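Local coordinates for protein iota-carrageenase (Alteromonas sp., PDB 1H80) that hydrolyses the beta-1,4 linkages of iota-carrageenan, a sulfated galactan of red algal cell walls, with inversion of the anomeric configuration, at residues R79-V84 against Q114-G119; G119-F124 against N147-D152; Y22-D27 against G56-P61. One frame throughout, in Å; residues are numbered along the deposited sequence.

Contact 1 of 3, residues R79-V84 against Q114-G119; sequences RVESDV and QGLGNG. With CA (calcium ion), chain C; NA (sodium ion), chain G.
Ser82, Asn118 and Gly119 meet around a calcium ion that joins the turn after strand 76-80 to the turn after strand 111-115. Ser82 supplies two ligands, its backbone O at 2.3 Å and its OG at 2.5 Å from the calcium. With OG anti to the backbone N (chi1 -168°), the hydroxyl lies beside the carbonyl carbon, and both oxygens can reach one ion. Asn118 brings in OD1, 2.3 Å from the calcium, and Gly119 adds its carbonyl O; four waters complete eight ligands. Ser82 OG and Asn118 OD1, 2.6 Å apart, are close because both bind the calcium and are not bonded to each other. The hard oxygens of a hydroxyl, an amide and two carbonyls suit calcium, and Asp83 puts its negative charge in the second shell, its OD1 accepting a bond from one of the bound waters.

The ligands are set by two turns, type I from Glu81 to Val84 and type II' from Leu116 to Gly119. Glycine fits at Gly119, whose phi is 93° and where a side chain would press on the preceding carbonyl O. These turns leave neighbouring strands of a right-handed parallel beta-helix, paired here in the usual parallel way: Val80 N donates to Gln114 O (3.0 Å), and Leu116 N donates to Val80 O (2.8 Å) with an N-H...O angle of 175°.

Further out, side chains pack across the strand pair. Gln114 CB sits 3.7 Å above one face of the Arg79 guanidinium, toward its rim, while Arg79 NH1 bonds to Ser112 OG. Leu116 lays its CG and CD1 beside Val80 O, and CD1 also meets the CG methylene of Glu81. The Glu81 carboxylate holds a sodium ion through both oxygens, and its OE1 accepts from Asn62 N.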
loop_
_atom_site.group_PDB
_atom_site.type_symbol
_atom_site.label_atom_id
_atom_site.label_comp_id
_atom_site.label_asym_id
_atom_site.label_seq_id
_atom_site.Cartn_x
_atom_site.Cartn_y
_atom_site.Cartn_z
ATOM N N ARG A 79 3.645 -2.027 22.758
ATOM C CA ARG A 79 3.962 -3.426 22.535
ATOM C C ARG A 79 2.666 -4.176 22.749
ATOM O O ARG A 79 1.949 -3.946 23.724
ATOM C CB ARG A 79 5.053 -3.896 23.500
ATOM C CG ARG A 79 6.413 -3.272 23.185
ATOM C CD ARG A 79 6.878 -3.656 21.778
ATOM N NE ARG A 79 8.141 -3.021 21.398
ATOM C CZ ARG A 79 8.265 -1.787 20.912
ATOM N NH1 ARG A 79 7.201 -1.007 20.727
ATOM N NH2 ARG A 79 9.472 -1.328 20.611
ATOM N N VAL A 80 2.365 -5.074 21.824
ATOM C CA VAL A 80 1.114 -5.816 21.872
ATOM C C VAL A 80 1.316 -7.308 22.059
ATOM O O VAL A 80 2.066 -7.935 21.318
ATOM C CB VAL A 80 0.332 -5.573 20.567
ATOM C CG1 VAL A 80 -1.061 -6.155 20.676
ATOM C CG2 VAL A 80 0.284 -4.080 20.259
ATOM N N GLU A 81 0.642 -7.892 23.044
ATOM C CA GLU A 81 0.801 -9.324 23.256
ATOM C C GLU A 81 0.283 -10.116 22.060
ATOM O O GLU A 81 -0.578 -9.655 21.308
ATOM C CB GLU A 81 0.142 -9.756 24.566
ATOM C CG GLU A 81 0.869 -9.174 25.774
ATOM C CD GLU A 81 0.541 -9.882 27.075
ATOM O OE1 GLU A 81 -0.654 -10.084 27.363
ATOM O OE2 GLU A 81 1.486 -10.228 27.820
ATOM N N SER A 82 0.824 -11.316 21.898
ATOM C CA SER A 82 0.538 -12.166 20.749
ATOM C C SER A 82 -0.868 -12.695 20.490
ATOM O O SER A 82 -1.165 -13.110 19.366
ATOM C CB SER A 82 1.523 -13.335 20.745
ATOM O OG SER A 82 1.470 -14.037 19.518
ATOM N N ASP A 83 -1.730 -12.700 21.500
ATOM C CA ASP A 83 -3.089 -13.194 21.294
ATOM C C ASP A 83 -4.093 -12.055 21.239
ATOM O O ASP A 83 -5.304 -12.274 21.255
ATOM C CB ASP A 83 -3.476 -14.179 22.399
ATOM C CG ASP A 83 -2.643 -15.444 22.362
ATOM O OD1 ASP A 83 -2.501 -16.026 21.265
ATOM O OD2 ASP A 83 -2.135 -15.861 23.426
ATOM N N VAL A 84 -3.584 -10.833 21.163
ATOM C CA VAL A 84 -4.447 -9.666 21.104
ATOM C C VAL A 84 -5.191 -9.576 19.784
ATOM O O VAL A 84 -4.664 -9.922 18.728
ATOM C CB VAL A 84 -3.638 -8.365 21.292
ATOM C CG1 VAL A 84 -4.496 -7.144 20.924
ATOM C CG2 VAL A 84 -3.181 -8.256 22.735
ATOM N N GLN A 114 4.646 -2.262 18.057
ATOM C CA GLN A 114 5.133 -3.566 17.644
ATOM C C GLN A 114 4.499 -4.741 18.367
ATOM O O GLN A 114 4.302 -4.711 19.581
ATOM C CB GLN A 114 6.651 -3.600 17.836
ATOM C CG GLN A 114 7.345 -4.840 17.308
ATOM C CD GLN A 114 8.852 -4.681 17.312
ATOM O OE1 GLN A 114 9.379 -3.674 16.838
ATOM N NE2 GLN A 114 9.554 -5.675 17.841
ATOM N N GLY A 115 4.184 -5.781 17.606
ATOM C CA GLY A 115 3.599 -6.964 18.193
ATOM C C GLY A 115 4.703 -7.843 18.754
ATOM O O GLY A 115 5.785 -7.963 18.174
ATOM N N LEU A 116 4.436 -8.444 19.907
ATOM C CA LEU A 116 5.383 -9.352 20.530
ATOM C C LEU A 116 5.195 -10.729 19.908
ATOM O O LEU A 116 4.154 -11.016 19.313
ATOM C CB LEU A 116 5.107 -9.446 22.031
ATOM C CG LEU A 116 5.374 -8.178 22.835
ATOM C CD1 LEU A 116 4.699 -8.277 24.189
ATOM C CD2 LEU A 116 6.876 -7.985 22.982
ATOM N N GLY A 117 6.208 -11.576 20.038
ATOM C CA GLY A 117 6.112 -12.929 19.516
ATOM C C GLY A 117 5.794 -13.032 18.038
ATOM O O GLY A 117 6.419 -12.355 17.225
ATOM N N ASN A 118 4.831 -13.883 17.689
ATOM C CA ASN A 118 4.472 -14.059 16.289
ATOM C C ASN A 118 3.456 -13.039 15.792
ATOM O O ASN A 118 2.889 -13.188 14.708
ATOM C CB ASN A 118 3.971 -15.487 16.017
ATOM C CG ASN A 118 2.736 -15.844 16.814
ATOM O OD1 ASN A 118 1.937 -14.983 17.163
ATOM N ND2 ASN A 118 2.565 -17.135 17.087
ATOM N N GLY A 119 3.224 -12.000 16.587
ATOM C CA GLY A 119 2.314 -10.951 16.166
ATOM C C GLY A 119 0.882 -11.104 16.608
ATOM O O GLY A 119 0.478 -12.157 17.090
HETATM CA CA CA C . -0.163 -14.307 17.631
HETATM NA NA NA G . 0.058 -10.936 29.543
HETATM O O HOH W 1 3.868 -15.544 20.056
HETATM O O HOH W 2 -0.844 -16.010 19.075
HETATM O O HOH W 3 0.028 -14.227 15.100
HETATM O O HOH W 4 -2.386 -13.750 16.807
HETATM O O HOH W 5 -0.839 -16.396 16.303
HETATM O O HOH W 6 -2.137 -11.516 29.338
#

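Contact 2 of 3, residues G119-F124 against N147-D152; sequences GFLVDF and NFTIDD. With CA (calcium ion), chain C.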
loop_
_atom_site.group_PDB
_atom_site.type_symbol
_atom_site.label_atom_id
_atom_site.label_comp_id
_atom_site.label_asym_id
_atom_site.label_seq_id
_atom_site.Cartn_x
_atom_site.Cartn_y
_atom_site.Cartn_z
ATOM N N GLY A 119 3.224 -12.000 16.587
ATOM C CA GLY A 119 2.314 -10.951 16.166
ATOM C C GLY A 119 0.882 -11.104 16.608
ATOM O O GLY A 119 0.478 -12.157 17.090
ATOM N N PHE A 120 0.110 -10.038 16.435
ATOM C CA PHE A 120 -1.284 -10.054 16.837
ATOM C C PHE A 120 -2.186 -9.883 15.636
ATOM O O PHE A 120 -1.728 -9.841 14.497
ATOM C CB PHE A 120 -1.568 -8.948 17.852
ATOM C CG PHE A 120 -1.245 -7.569 17.358
ATOM C CD1 PHE A 120 0.064 -7.100 17.367
ATOM C CD2 PHE A 120 -2.251 -6.735 16.879
ATOM C CE1 PHE A 120 0.368 -5.821 16.909
ATOM C CE2 PHE A 120 -1.958 -5.459 16.420
ATOM C CZ PHE A 120 -0.647 -4.998 16.434
ATOM N N LEU A 121 -3.476 -9.761 15.905
ATOM C CA LEU A 121 -4.445 -9.633 14.840
ATOM C C LEU A 121 -5.260 -8.350 14.871
ATOM O O LEU A 121 -5.730 -7.923 15.926
ATOM C CB LEU A 121 -5.410 -10.819 14.897
ATOM C CG LEU A 121 -6.538 -10.838 13.869
ATOM C CD1 LEU A 121 -5.963 -11.146 12.502
ATOM C CD2 LEU A 121 -7.568 -11.886 14.255
ATOM N N VAL A 122 -5.387 -7.726 13.706
ATOM C CA VAL A 122 -6.234 -6.550 13.544
ATOM C C VAL A 122 -7.345 -7.178 12.714
ATOM O O VAL A 122 -7.101 -7.656 11.607
ATOM C CB VAL A 122 -5.556 -5.432 12.740
ATOM C CG1 VAL A 122 -6.584 -4.372 12.367
ATOM C CG2 VAL A 122 -4.447 -4.809 13.568
ATOM N N ASP A 123 -8.559 -7.194 13.254
ATOM C CA ASP A 123 -9.677 -7.846 12.581
ATOM C C ASP A 123 -10.773 -6.900 12.088
ATOM O O ASP A 123 -11.409 -6.204 12.880
ATOM C CB ASP A 123 -10.265 -8.883 13.543
ATOM C CG ASP A 123 -11.268 -9.805 12.886
ATOM O OD1 ASP A 123 -11.374 -9.804 11.644
ATOM O OD2 ASP A 123 -11.941 -10.551 13.629
ATOM N N PHE A 124 -10.984 -6.886 10.773
ATOM C CA PHE A 124 -12.015 -6.049 10.158
ATOM C C PHE A 124 -13.184 -6.908 9.686
ATOM O O PHE A 124 -14.171 -6.381 9.172
ATOM C CB PHE A 124 -11.482 -5.309 8.923
ATOM C CG PHE A 124 -10.499 -4.212 9.219
ATOM C CD1 PHE A 124 -10.280 -3.766 10.517
ATOM C CD2 PHE A 124 -9.813 -3.597 8.174
ATOM C CE1 PHE A 124 -9.397 -2.720 10.769
ATOM C CE2 PHE A 124 -8.926 -2.551 8.416
ATOM C CZ PHE A 124 -8.719 -2.113 9.715
ATOM N N ASN A 147 5.046 -6.292 12.978
ATOM C CA ASN A 147 4.461 -7.538 13.441
ATOM C C ASN A 147 2.995 -7.773 13.799
ATOM O O ASN A 147 2.651 -7.943 14.976
ATOM C CB ASN A 147 5.312 -7.969 14.621
ATOM C CG ASN A 147 5.311 -9.456 14.838
ATOM O OD1 ASN A 147 5.035 -10.235 13.927
ATOM N ND2 ASN A 147 5.670 -9.866 16.054
ATOM N N PHE A 148 2.146 -7.842 12.784
ATOM C CA PHE A 148 0.750 -8.148 13.004
ATOM C C PHE A 148 0.114 -8.558 11.698
ATOM O O PHE A 148 0.685 -8.377 10.617
ATOM C CB PHE A 148 0.017 -6.970 13.658
ATOM C CG PHE A 148 0.140 -5.674 12.918
ATOM C CD1 PHE A 148 -0.789 -5.326 11.944
ATOM C CD2 PHE A 148 1.156 -4.775 13.228
ATOM C CE1 PHE A 148 -0.711 -4.098 11.291
ATOM C CE2 PHE A 148 1.246 -3.542 12.579
ATOM C CZ PHE A 148 0.309 -3.202 11.610
ATOM N N THR A 149 -1.049 -9.176 11.823
ATOM C CA THR A 149 -1.800 -9.642 10.676
ATOM C C THR A 149 -3.074 -8.823 10.628
ATOM O O THR A 149 -3.645 -8.485 11.665
ATOM C CB THR A 149 -2.162 -11.133 10.823
ATOM O OG1 THR A 149 -0.961 -11.915 10.838
ATOM C CG2 THR A 149 -3.051 -11.588 9.673
ATOM N N ILE A 150 -3.498 -8.486 9.420
ATOM C CA ILE A 150 -4.710 -7.716 9.236
ATOM C C ILE A 150 -5.699 -8.579 8.476
ATOM O O ILE A 150 -5.464 -8.921 7.319
ATOM C CB ILE A 150 -4.444 -6.447 8.407
ATOM C CG1 ILE A 150 -3.359 -5.604 9.080
ATOM C CG2 ILE A 150 -5.736 -5.652 8.246
ATOM C CD1 ILE A 150 -2.819 -4.496 8.202
ATOM N N ASP A 151 -6.784 -8.964 9.140
ATOM C CA ASP A 151 -7.828 -9.748 8.495
ATOM C C ASP A 151 -8.794 -8.722 7.927
ATOM O O ASP A 151 -9.690 -8.232 8.617
ATOM C CB ASP A 151 -8.544 -10.644 9.507
ATOM C CG ASP A 151 -7.957 -12.039 9.572
ATOM O OD1 ASP A 151 -6.846 -12.257 9.043
ATOM O OD2 ASP A 151 -8.611 -12.921 10.162
ATOM N N ASP A 152 -8.584 -8.385 6.662
ATOM C CA ASP A 152 -9.400 -7.394 5.979
ATOM C C ASP A 152 -10.691 -8.028 5.484
ATOM O O ASP A 152 -10.878 -9.246 5.564
ATOM C CB ASP A 152 -8.615 -6.832 4.791
ATOM C CG ASP A 152 -9.054 -5.437 4.393
ATOM O OD1 ASP A 152 -10.157 -5.000 4.784
ATOM O OD2 ASP A 152 -8.281 -4.778 3.668
HETATM CA CA CA C . -0.163 -14.307 17.631
HETATM O O HOH W 7 -0.134 -11.993 13.504
HETATM O O HOH W 2 -0.844 -16.010 19.075
HETATM O O HOH W 4 -2.386 -13.750 16.807
HETATM O O HOH W 5 -0.839 -16.396 16.303
HETATM O O HOH W 3 0.028 -14.227 15.100
#
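Phe148 sets its CB, rather than its ring, over the centre of the Phe120 ring: CB lies 3.5 Å from the ring centroid, a CH-pi contact. Both phenylalanines place CG between the backbone N and the carbonyl carbon (chi1 58° and 55°), which makes the two side chains run the same way. The ring planes, 29° apart, are displaced so far that they scarcely overlap, with centroids 5.1 Å from each other. From coil to coil, Phe120 is matched with Phe148 and Val122 with Ile150, Val122 CB lying 4.3 Å from Ile150 CG1; Val122 CG2 also comes 4.0 Å from Phe148 CD1. Such aligned interior residues are characteristic of a parallel beta-helix, and beta-branched Val122 and Ile150 suit its buried face because they are apolar and at ease in extended strands.

The backbones pair in parallel, and four bonds alternate between them, from Thr149 N to Phe120 O (2.8 Å) through to Phe124 N to Asp151 O. Asn147 O, buried beside the Phe120 ring, has no polar partner. A water joins Phe120 O to Thr149 OG1 on the other face of the strands, where Leu121 CD1 rests 3.7 Å from Asp151 CG. Like charges meet there, as Asp123 OD1 lies 4.4 Å from Asp151 OD2; Lys125 NZ forms salt bridges to both, which should offset their repulsion. Asp152 OD1, bonded to Thr155 OG1, lies in plane at the edge of the Phe124 ring.

Contact 3 of 3, residues Y22-D27 against G56-P61; sequences YDLVDD and GTLLIP. With NA (sodium ion), chain I.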
loop_
_atom_site.group_PDB
_atom_site.type_symbol
_atom_site.label_atom_id
_atom_site.label_comp_id
_atom_site.label_asym_id
_atom_site.label_seq_id
_atom_site.Cartn_x
_atom_site.Cartn_y
_atom_site.Cartn_z
ATOM N N TYR A 22 3.707 1.062 31.299
ATOM C CA TYR A 22 2.317 0.929 31.729
ATOM C C TYR A 22 1.612 -0.211 31.015
ATOM O O TYR A 22 2.047 -0.660 29.956
ATOM C CB TYR A 22 1.524 2.208 31.446
ATOM C CG TYR A 22 1.936 3.431 32.225
ATOM C CD1 TYR A 22 2.288 3.347 33.573
ATOM C CD2 TYR A 22 1.907 4.691 31.628
ATOM C CE1 TYR A 22 2.598 4.496 34.306
ATOM C CE2 TYR A 22 2.210 5.839 32.350
ATOM C CZ TYR A 22 2.553 5.735 33.685
ATOM O OH TYR A 22 2.838 6.878 34.399
ATOM N N ASP A 23 0.514 -0.670 31.608
ATOM C CA ASP A 23 -0.302 -1.734 31.040
ATOM C C ASP A 23 -1.656 -1.084 30.755
ATOM O O ASP A 23 -2.235 -0.435 31.623
ATOM C CB ASP A 23 -0.444 -2.883 32.041
ATOM C CG ASP A 23 -1.281 -4.030 31.505
ATOM O OD1 ASP A 23 -2.502 -3.845 31.317
ATOM O OD2 ASP A 23 -0.714 -5.122 31.272
ATOM N N LEU A 24 -2.147 -1.240 29.532
ATOM C CA LEU A 24 -3.407 -0.626 29.132
ATOM C C LEU A 24 -4.584 -0.988 30.024
ATOM O O LEU A 24 -5.421 -0.139 30.340
ATOM C CB LEU A 24 -3.740 -1.006 27.688
ATOM C CG LEU A 24 -5.037 -0.387 27.166
ATOM C CD1 LEU A 24 -4.918 1.131 27.145
ATOM C CD2 LEU A 24 -5.319 -0.922 25.776
ATOM N N VAL A 25 -4.651 -2.249 30.427
ATOM C CA VAL A 25 -5.749 -2.706 31.265
ATOM C C VAL A 25 -5.569 -2.362 32.738
ATOM O O VAL A 25 -6.436 -1.742 33.353
ATOM C CB VAL A 25 -5.943 -4.230 31.131
ATOM C CG1 VAL A 25 -6.991 -4.715 32.125
ATOM C CG2 VAL A 25 -6.373 -4.570 29.710
ATOM N N ASP A 26 -4.430 -2.720 33.307
ATOM C CA ASP A 26 -4.156 -2.556 34.741
ATOM C C ASP A 26 -4.010 -1.068 35.078
ATOM O O ASP A 26 -4.449 -0.657 36.188
ATOM C CB ASP A 26 -2.865 -3.286 35.114
ATOM N N ASP A 27 -3.373 -0.271 34.257
ATOM C CA ASP A 27 -3.136 1.127 34.571
ATOM C C ASP A 27 -4.145 2.113 34.007
ATOM O O ASP A 27 -4.310 3.202 34.554
ATOM C CB ASP A 27 -1.728 1.522 34.116
ATOM C CG ASP A 27 -0.646 0.777 34.876
ATOM O OD1 ASP A 27 -0.689 0.797 36.123
ATOM O OD2 ASP A 27 0.247 0.178 34.238
ATOM N N GLY A 56 7.952 6.240 27.345
ATOM C CA GLY A 56 7.819 4.930 27.939
ATOM C C GLY A 56 7.145 3.936 27.029
ATOM O O GLY A 56 6.873 4.219 25.860
ATOM N N THR A 57 6.880 2.760 27.585
ATOM C CA THR A 57 6.254 1.682 26.847
ATOM C C THR A 57 4.865 1.397 27.382
ATOM O O THR A 57 4.619 1.489 28.583
ATOM C CB THR A 57 7.103 0.391 26.943
ATOM O OG1 THR A 57 8.385 0.621 26.342
ATOM C CG2 THR A 57 6.417 -0.770 26.228
ATOM N N LEU A 58 3.955 1.076 26.475
ATOM C CA LEU A 58 2.600 0.723 26.854
ATOM C C LEU A 58 2.376 -0.698 26.375
ATOM O O LEU A 58 2.582 -1.005 25.201
ATOM C CB LEU A 58 1.579 1.640 26.180
ATOM C CG LEU A 58 0.133 1.221 26.457
ATOM C CD1 LEU A 58 -0.175 1.393 27.942
ATOM C CD2 LEU A 58 -0.818 2.060 25.616
ATOM N N LEU A 59 1.974 -1.573 27.285
ATOM C CA LEU A 59 1.706 -2.945 26.908
ATOM C C LEU A 59 0.208 -3.114 26.736
ATOM O O LEU A 59 -0.560 -2.715 27.606
ATOM C CB LEU A 59 2.181 -3.921 27.990
ATOM C CG LEU A 59 1.930 -5.401 27.672
ATOM C CD1 LEU A 59 2.789 -5.830 26.484
ATOM C CD2 LEU A 59 2.258 -6.251 28.882
ATOM N N ILE A 60 -0.198 -3.663 25.597
ATOM C CA ILE A 60 -1.603 -3.955 25.350
ATOM C C ILE A 60 -1.630 -5.464 25.554
ATOM O O ILE A 60 -1.163 -6.227 24.709
ATOM C CB ILE A 60 -2.030 -3.604 23.917
ATOM C CG1 ILE A 60 -1.935 -2.091 23.714
ATOM C CG2 ILE A 60 -3.456 -4.079 23.667
ATOM C CD1 ILE A 60 -2.428 -1.618 22.357
ATOM N N PRO A 61 -2.160 -5.913 26.700
ATOM C CA PRO A 61 -2.242 -7.331 27.046
ATOM C C PRO A 61 -3.289 -8.115 26.284
ATOM O O PRO A 61 -4.221 -7.544 25.721
ATOM C CB PRO A 61 -2.520 -7.294 28.543
ATOM C CG PRO A 61 -3.428 -6.122 28.656
ATOM C CD PRO A 61 -2.787 -5.083 27.746
HETATM NA NA NA I . 1.229 -0.904 36.136
HETATM O O HOH W 8 1.065 0.651 38.016
HETATM O O HOH W 9 -0.933 -2.179 37.436
HETATM O O HOH W 10 2.902 0.562 35.579
HETATM O O HOH W 11 2.813 -1.780 33.900
#
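Tyr22 and Asp23 pair with Leu58 and Leu59 as parallel strands near the N-terminal end of the beta-helix. Three backbone bonds join them: Tyr22 N to Thr57 O, Leu59 N to Tyr22 O (2.8 Å) and Leu24 N to Leu59 O (2.9 Å, N-H...O angle 175°). The last comes just as residues 24-27 turn into a short, weakly bonded helix.

Polar side chains organise that change. Asp23 is the N-cap: its OD1 accepts from Asp26 N at 3.0 Å, met from above the carboxylate plane, and more weakly from Val25 N. An aspartate suits the place because its short carboxylate reaches amides that the first turn leaves without backbone partners. In return, Asp27 OD2 takes the bond from Asp23 N (2.8 Å) on its anti lone pair, while both its oxygens also bind a sodium ion.

Apolar contacts fill the rest. Leu58, with CG anti to the backbone N (chi1 175°), brings CD1 to 4.0 Å from Tyr22 CB and close to Leu24 N; helix 39-50 packs on this leucine through Leu42, Ala45 and Ile49, consistent with a helix that covers this end of the beta-helix. Leu24 runs alongside Ile60, Leu24 CD2 4.1 Å from Ile60 CG1. The rigid pyrrolidine ring of Pro61 gives a fixed apolar surface against Val25 and the Asp23 carboxylate, Pro61 CG lying only 3.5 Å from Val25 CG2, a close fit for two carbons.

In the fold
The three contacts follow one another along the beta-helix. Contact 3 hands on to contact 1 through strand 56-60: Arg79 N bonds to Leu58 O and Ile60 N to Arg79 O, both 2.9 Å, with contact centres about 13 Å apart. Contacts 1 and 2, centres about 10 Å apart, share Gly119 and hence the calcium. Asn147 ND2 of contact 2 bonds to the carbonyls of strand residue Gly115 and turn residue Gly117, each O 2.9 Å away, while Phe120 packs on Val80. Contacts 2 and 3 do not touch, their nearest atoms about 7 Å apart. Asn118 O and Asn147 OD1 each bond to a glycerol oxygen, probably from the crystallisation liquor.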